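PDB 4KNC: alginate biosynthesis protein AlgX from Pseudomonas aeruginosa, which takes part in O-acetylating the exopolysaccharide alginate and protects the polymer from degradation as it crosses the periplasm. Local coordinates for residues A[72-76]-A[77-81]; A[85-89]-A[90-94]. All blocks are in the same frame, centred on the assembly; numbering follows the deposited sequence.

Contact 1: residues A[72-76]-A[77-81]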
ATOM      1  N   ASP A  72      10.581  -5.376 -11.881  1.00 46.42           N
ATOM      2  CA  ASP A  72      11.615  -5.212 -12.902  1.00 46.54           C
ATOM      3  C   ASP A  72      11.811  -3.758 -13.261  1.00 44.53           C
ATOM      4  O   ASP A  72      12.937  -3.278 -13.315  1.00 42.14           O
ATOM      5  CB  ASP A  72      11.297  -6.024 -14.154  1.00 44.86           C
ATOM      6  CG  ASP A  72      11.542  -7.497 -13.961  1.00 49.82           C
ATOM      7  OD1 ASP A  72      12.329  -7.858 -13.053  1.00 54.35           O
ATOM      8  OD2 ASP A  72      10.958  -8.290 -14.721  1.00 56.96           O
ATOM      9  N   GLU A  73      10.712  -3.057 -13.505  1.00 45.99           N
ATOM     10  CA  GLU A  73      10.805  -1.626 -13.751  1.00 47.76           C
ATOM     11  C   GLU A  73      11.572  -0.913 -12.625  1.00 48.18           C
ATOM     12  O   GLU A  73      12.476  -0.119 -12.894  1.00 42.83           O
ATOM     13  CB  GLU A  73       9.415  -1.023 -13.952  1.00 53.88           C
ATOM     14  CG  GLU A  73       9.422   0.363 -14.560  1.00 61.69           C
ATOM     15  CD  GLU A  73      10.053   0.395 -15.943  1.00 69.82           C
ATOM     16  OE1 GLU A  73      10.171  -0.670 -16.592  1.00 76.19           O
ATOM     17  OE2 GLU A  73      10.441   1.498 -16.382  1.00 67.32           O
ATOM     18  N   LEU A  74      11.236  -1.216 -11.372  1.00 46.46           N
ATOM     19  CA  LEU A  74      11.970  -0.631 -10.248  1.00 41.16           C
ATOM     20  C   LEU A  74      13.466  -0.982 -10.271  1.00 42.90           C
ATOM     21  O   LEU A  74      14.318  -0.108 -10.075  1.00 41.71           O
ATOM     22  CB  LEU A  74      11.353  -1.051  -8.914  1.00 31.04           C
ATOM     23  CG  LEU A  74       9.977  -0.433  -8.638  1.00 37.77           C
ATOM     24  CD1 LEU A  74       9.279  -1.183  -7.519  1.00 32.07           C
ATOM     25  CD2 LEU A  74      10.136   1.036  -8.287  1.00 41.53           C
ATOM     26  N   LYS A  75      13.770  -2.257 -10.501  1.00 41.25           N
ATOM     27  CA  LYS A  75      15.155  -2.730 -10.600  1.00 43.39           C
ATOM     28  C   LYS A  75      15.969  -2.011 -11.681  1.00 43.35           C
ATOM     29  O   LYS A  75      17.153  -1.727 -11.494  1.00 39.68           O
ATOM     30  CB  LYS A  75      15.194  -4.234 -10.848  1.00 47.30           C
ATOM     31  CG  LYS A  75      16.600  -4.807 -10.836  1.00 46.86           C
ATOM     32  CD  LYS A  75      17.282  -4.496  -9.519  1.00 50.58           C
ATOM     33  CE  LYS A  75      18.715  -5.015  -9.502  1.00 57.73           C
ATOM     34  NZ  LYS A  75      18.752  -6.508  -9.461  1.00 59.31           N
ATOM     35  N   ARG A  76      15.336  -1.708 -12.809  1.00 43.05           N
ATOM     36  CA  ARG A  76      16.014  -0.969 -13.875  1.00 52.06           C
ATOM     37  C   ARG A  76      16.464   0.395 -13.383  1.00 49.22           C
ATOM     38  O   ARG A  76      17.450   0.935 -13.860  1.00 51.86           O
ATOM     39  CB  ARG A  76      15.095  -0.750 -15.077  1.00 58.62           C
ATOM     40  CG  ARG A  76      14.838  -1.960 -15.946  1.00 67.08           C
ATOM     41  CD  ARG A  76      14.377  -1.532 -17.346  1.00 80.38           C
ATOM     42  NE  ARG A  76      13.307  -0.529 -17.316  1.00 88.96           N
ATOM     43  CZ  ARG A  76      13.495   0.777 -17.506  1.00 91.31           C
ATOM     44  NH1 ARG A  76      12.469   1.616 -17.460  1.00 84.02           N
ATOM     45  NH2 ARG A  76      14.716   1.244 -17.735  1.00 95.31           N
ATOM     46  N   LYS A  77      15.721   0.959 -12.438  1.00 48.36           N
ATOM     47  CA  LYS A  77      16.014   2.295 -11.935  1.00 48.54           C
ATOM     48  C   LYS A  77      17.003   2.238 -10.758  1.00 47.66           C
ATOM     49  O   LYS A  77      17.331   3.264 -10.161  1.00 48.42           O
ATOM     50  CB  LYS A  77      14.710   2.999 -11.535  1.00 56.86           C
ATOM     51  CG  LYS A  77      14.814   4.511 -11.352  1.00 67.71           C
ATOM     52  CD  LYS A  77      13.484   5.106 -10.888  1.00 77.45           C
ATOM     53  CE  LYS A  77      13.640   6.542 -10.386  1.00 81.53           C
ATOM     54  NZ  LYS A  77      14.245   7.450 -11.407  1.00 83.99           N
ATOM     55  N   GLY A  78      17.483   1.035 -10.441  1.00 41.54           N
ATOM     56  CA  GLY A  78      18.389   0.832  -9.319  1.00 43.74           C
ATOM     57  C   GLY A  78      17.704   0.686  -7.958  1.00 49.50           C
ATOM     58  O   GLY A  78      18.296   0.998  -6.921  1.00 50.20           O
ATOM     59  N   ILE A  79      16.463   0.200  -7.961  1.00 42.92           N
ATOM     60  CA  ILE A  79      15.694   0.028  -6.725  1.00 40.55           C
ATOM     61  C   ILE A  79      15.335  -1.437  -6.461  1.00 42.16           C
ATOM     62  O   ILE A  79      14.707  -2.096  -7.295  1.00 40.06           O
ATOM     63  CB  ILE A  79      14.401   0.867  -6.757  1.00 35.06           C
ATOM     64  CG1 ILE A  79      14.712   2.302  -7.187  1.00 33.98           C
ATOM     65  CG2 ILE A  79      13.714   0.866  -5.396  1.00 34.24           C
ATOM     66  CD1 ILE A  79      13.476   3.098  -7.541  1.00 38.42           C
ATOM     67  N   GLU A  80      15.748  -1.945  -5.299  1.00 36.16           N
ATOM     68  CA  GLU A  80      15.391  -3.298  -4.881  1.00 35.04           C
ATOM     69  C   GLU A  80      14.078  -3.220  -4.114  1.00 40.28           C
ATOM     70  O   GLU A  80      13.882  -2.300  -3.319  1.00 38.10           O
ATOM     71  CB  GLU A  80      16.473  -3.881  -3.966  1.00 28.78           C
ATOM     72  CG  GLU A  80      17.841  -4.041  -4.600  1.00 32.05           C
ATOM     73  CD  GLU A  80      17.944  -5.296  -5.447  1.00 39.06           C
ATOM     74  OE1 GLU A  80      17.140  -6.234  -5.249  1.00 42.59           O
ATOM     75  OE2 GLU A  80      18.825  -5.345  -6.318  1.00 52.49           O
ATOM     76  N   LEU A  81      13.193  -4.189  -4.325  1.00 42.33           N
ATOM     77  CA  LEU A  81      11.898  -4.182  -3.658  1.00 36.41           C
ATOM     78  C   LEU A  81      11.796  -5.230  -2.538  1.00 37.97           C
ATOM     79  O   LEU A  81      12.100  -6.405  -2.740  1.00 33.03           O
ATOM     80  CB  LEU A  81      10.766  -4.378  -4.680  1.00 41.88           C
ATOM     81  CG  LEU A  81       9.329  -4.307  -4.138  1.00 34.04           C
ATOM     82  CD1 LEU A  81       9.045  -2.935  -3.554  1.00 29.67           C
ATOM     83  CD2 LEU A  81       8.328  -4.635  -5.231  1.00 33.51           C
TER
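A Schellman motif closes the C-terminal end of helix 61-76, where Leu74, Lys75, Gly78 and Ile79 turn the chain from helix into strand 80-85. Leu74 O serves as the hub: Ile79 N reaches it at 3.0 Å and Lys77 N at 2.9 Å, coming from opposite faces of its carbonyl plane, so one oxygen at the helix end satisfies two amides. Gly78 N bonds back to Lys75 O at 3.0 Å. Glycine suits the reversal because Gly78 has positive phi (83°), where a CB would crowd the carbonyl oxygen of Lys77.

Branched apolar side chains pack together beside the turn. Leu74 CD2 meets Ile79 CD1 at 4.0 Å, the two side chains running obliquely to each other, while its other methyl, CD1, comes to 4.2 Å from Leu81 CD2. The exposed Lys75 lies beside Glu80, pointing the same way; it bends at chi2 (57°) and again at chi4, so that both its CE (3.2 Å) and NZ (3.4 Å) lie by Glu80 OE2, NZ making the salt bridge. The other carboxylate oxygen of Glu80 accepts a hydrogen bond from Trp127 NE1. Ile79 and Leu81 both pack on Leu294 of strand 293-298, the neighbouring parallel strand, and Ile79 also touches Phe286 of helix 284-288, so the turn delivers the chain to the edge of the parallel sheet.

Contact 2: residues A[85-89]-A[90-94]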
ATOM      1  N   TYR A  85       4.482  -8.646   3.885  1.00 26.71           N
ATOM      2  CA  TYR A  85       3.157  -9.218   3.707  1.00 27.77           C
ATOM      3  C   TYR A  85       2.638  -9.563   5.095  1.00 28.50           C
ATOM      4  O   TYR A  85       2.894 -10.655   5.608  1.00 29.73           O
ATOM      5  CB  TYR A  85       3.286 -10.484   2.861  1.00 33.40           C
ATOM      6  CG  TYR A  85       2.015 -11.045   2.228  1.00 40.01           C
ATOM      7  CD1 TYR A  85       1.154 -10.240   1.473  1.00 38.87           C
ATOM      8  CD2 TYR A  85       1.711 -12.401   2.339  1.00 25.31           C
ATOM      9  CE1 TYR A  85       0.015 -10.776   0.862  1.00 25.38           C
ATOM     10  CE2 TYR A  85       0.576 -12.944   1.736  1.00 25.63           C
ATOM     11  CZ  TYR A  85      -0.264 -12.128   1.008  1.00 29.57           C
ATOM     12  OH  TYR A  85      -1.374 -12.679   0.426  1.00 37.29           O
ATOM     13  N   GLN A  86       1.943  -8.613   5.718  1.00 26.35           N
ATOM     14  CA  GLN A  86       1.561  -8.750   7.128  1.00 23.56           C
ATOM     15  C   GLN A  86       0.697 -10.003   7.334  1.00 29.70           C
ATOM     16  O   GLN A  86      -0.302 -10.203   6.653  1.00 29.26           O
ATOM     17  CB  GLN A  86       0.820  -7.495   7.608  1.00 27.39           C
ATOM     18  CG  GLN A  86       0.791  -7.343   9.138  1.00 27.55           C
ATOM     19  CD  GLN A  86      -0.169  -6.241   9.605  1.00 35.59           C
ATOM     20  OE1 GLN A  86      -1.177  -5.958   8.948  1.00 27.42           O
ATOM     21  NE2 GLN A  86       0.148  -5.615  10.739  1.00 29.36           N
ATOM     22  N   PRO A  87       1.111 -10.878   8.250  1.00 32.83           N
ATOM     23  CA  PRO A  87       0.370 -12.133   8.435  1.00 31.38           C
ATOM     24  C   PRO A  87      -0.959 -11.939   9.184  1.00 35.56           C
ATOM     25  O   PRO A  87      -1.176 -10.915   9.826  1.00 32.36           O
ATOM     26  CB  PRO A  87       1.339 -12.992   9.251  1.00 24.33           C
ATOM     27  CG  PRO A  87       2.205 -11.983   9.992  1.00 36.95           C
ATOM     28  CD  PRO A  87       2.365 -10.833   9.028  1.00 31.19           C
ATOM     29  N   THR A  88      -1.845 -12.919   9.102  1.00 33.61           N
ATOM     30  CA  THR A  88      -3.173 -12.743   9.696  1.00 36.23           C
ATOM     31  C   THR A  88      -3.156 -12.861  11.218  1.00 33.15           C
ATOM     32  O   THR A  88      -2.220 -13.403  11.816  1.00 25.70           O
ATOM     33  CB  THR A  88      -4.210 -13.702   9.078  1.00 35.96           C
ATOM     34  OG1 THR A  88      -3.754 -15.059   9.195  1.00 35.48           O
ATOM     35  CG2 THR A  88      -4.431 -13.366   7.590  1.00 26.58           C
ATOM     36  N   ARG A  89      -4.188 -12.320  11.846  1.00 26.06           N
ATOM     37  CA  ARG A  89      -4.346 -12.424  13.284  1.00 31.11           C
ATOM     38  C   ARG A  89      -4.544 -13.885  13.649  1.00 36.97           C
ATOM     39  O   ARG A  89      -4.148 -14.323  14.719  1.00 35.33           O
ATOM     40  CB  ARG A  89      -5.537 -11.567  13.753  1.00 25.99           C
ATOM     41  CG  ARG A  89      -5.368 -10.083  13.402  1.00 23.40           C
ATOM     42  CD  ARG A  89      -6.608  -9.237  13.739  1.00 27.21           C
ATOM     43  NE  ARG A  89      -6.766  -8.995  15.177  1.00 31.35           N
ATOM     44  CZ  ARG A  89      -7.594  -9.676  15.967  1.00 34.35           C
ATOM     45  NH1 ARG A  89      -8.344 -10.658  15.466  1.00 26.84           N
ATOM     46  NH2 ARG A  89      -7.677  -9.368  17.260  1.00 30.74           N
ATOM     47  N   GLY A  90      -5.159 -14.642  12.749  1.00 28.22           N
ATOM     48  CA  GLY A  90      -5.376 -16.056  12.997  1.00 26.29           C
ATOM     49  C   GLY A  90      -4.060 -16.835  13.000  1.00 41.76           C
ATOM     50  O   GLY A  90      -3.848 -17.687  13.870  1.00 42.27           O
ATOM     51  N   LEU A  91      -3.172 -16.540  12.045  1.00 30.50           N
ATOM     52  CA  LEU A  91      -1.890 -17.242  11.981  1.00 28.30           C
ATOM     53  C   LEU A  91      -1.022 -16.916  13.179  1.00 36.78           C
ATOM     54  O   LEU A  91      -0.327 -17.782  13.696  1.00 36.74           O
ATOM     55  CB  LEU A  91      -1.130 -16.921  10.694  1.00 26.14           C
ATOM     56  CG  LEU A  91      -1.696 -17.571   9.431  1.00 31.00           C
ATOM     57  CD1 LEU A  91      -1.160 -16.862   8.194  1.00 27.44           C
ATOM     58  CD2 LEU A  91      -1.375 -19.063   9.386  1.00 35.04           C
ATOM     59  N   VAL A  92      -1.050 -15.673  13.638  1.00 32.09           N
ATOM     60  CA  VAL A  92      -0.132 -15.313  14.716  1.00 37.48           C
ATOM     61  C   VAL A  92      -0.724 -15.610  16.090  1.00 43.99           C
ATOM     62  O   VAL A  92      -0.073 -16.201  16.967  1.00 34.46           O
ATOM     63  CB  VAL A  92       0.290 -13.837  14.637  1.00 34.75           C
ATOM     64  CG1 VAL A  92       1.140 -13.474  15.832  1.00 30.10           C
ATOM     65  CG2 VAL A  92       1.061 -13.564  13.345  1.00 34.97           C
ATOM     66  N   ASN A  93      -1.971 -15.198  16.276  1.00 31.39           N
ATOM     67  CA  ASN A  93      -2.620 -15.318  17.569  1.00 31.63           C
ATOM     68  C   ASN A  93      -3.669 -16.426  17.613  1.00 36.27           C
ATOM     69  O   ASN A  93      -4.655 -16.328  18.349  1.00 36.60           O
ATOM     70  CB  ASN A  93      -3.215 -13.977  17.990  1.00 35.88           C
ATOM     71  CG  ASN A  93      -2.151 -12.989  18.446  1.00 41.20           C
ATOM     72  OD1 ASN A  93      -1.963 -11.927  17.834  1.00 31.87           O
ATOM     73  ND2 ASN A  93      -1.453 -13.331  19.536  1.00 29.84           N
ATOM     74  N   ARG A  94      -3.449 -17.466  16.806  1.00 34.42           N
ATOM     75  CA  ARG A  94      -4.202 -18.717  16.912  1.00 35.87           C
ATOM     76  C   ARG A  94      -4.606 -19.091  18.350  1.00 41.09           C
ATOM     77  O   ARG A  94      -5.769 -19.384  18.609  1.00 45.17           O
ATOM     78  CB  ARG A  94      -3.396 -19.870  16.306  1.00 39.60           C
ATOM     79  CG  ARG A  94      -4.143 -21.197  16.287  1.00 38.64           C
ATOM     80  CD  ARG A  94      -3.229 -22.357  15.934  1.00 50.45           C
ATOM     81  NE  ARG A  94      -3.998 -23.550  15.597  1.00 54.84           N
ATOM     82  CZ  ARG A  94      -3.461 -24.743  15.369  1.00 52.70           C
ATOM     83  NH1 ARG A  94      -2.149 -24.899  15.449  1.00 44.60           N
ATOM     84  NH2 ARG A  94      -4.235 -25.774  15.063  1.00 50.38           N
TER
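Thr88 N-caps helix 89-93, its hydroxyl standing in for the carbonyl that a preceding turn would have offered to Leu91. Leu91 N donates to Thr88 OG1 at 3.3 Å with an N-H...O angle of 154°. A chi1 of 55° sets OG1 between the backbone N and the carbonyl carbon, folded back over the first turn, and Leu91 CG rests against the same oxygen at 3.3 Å. Threonine fits here by supplying an acceptor for the helix start from a small side chain in a buried place, where it also touches Thr300.

The backbone carbonyls of Thr88 and Arg89 accept the next amides: Val92 N bonds to Thr88 O at 3.1 Å, and Asn93 N to Arg89 O at 2.8 Å. Just before the cap, Pro87 has no amide hydrogen to satisfy, its O accepts from Tyr144 OH, and its ring carbon CG packs on Val92 CG2 at 3.9 Å.

The buried polar ends find partners beyond the helix. Arg89 NH1 makes a salt bridge with Asp52 OD2 and a hydrogen bond to Leu46 O, its NH2 donates to Phe145 O, and Phe47 adds a cation-pi contact; the long side chain suits a site where several acceptors share one guanidinium. Asn93 exploits both halves of its amide, ND2 donating to Glu137 OE2 while OD1 accepts from Tyr144 N. This is a classic threonine N-cap on a short helix following a strand of the SGNH hydrolase-like domain, with Arg89 close to the inferred active-site residues Asp148 and His150.

Overall arrangement
The two contacts lie in series along the chain, at either end of strand 80-85 in the SGNH hydrolase-like domain. Contact 1 ends a helix and leads into the strand; contact 2 leaves the strand and starts the next helix. Their centres are about 29 Å apart, and they do not touch beyond adjoining in sequence. Contact 1 is partly buried and away from the annotated sites, whereas contact 2 is buried beside the inferred active site: the side chain of Arg89 is about 6 Å from that of Asp148 and about 8 Å from that of His150. Strand 80-85, outermost in its parallel sheet, thus runs from the helix-ending turn toward the probable active site.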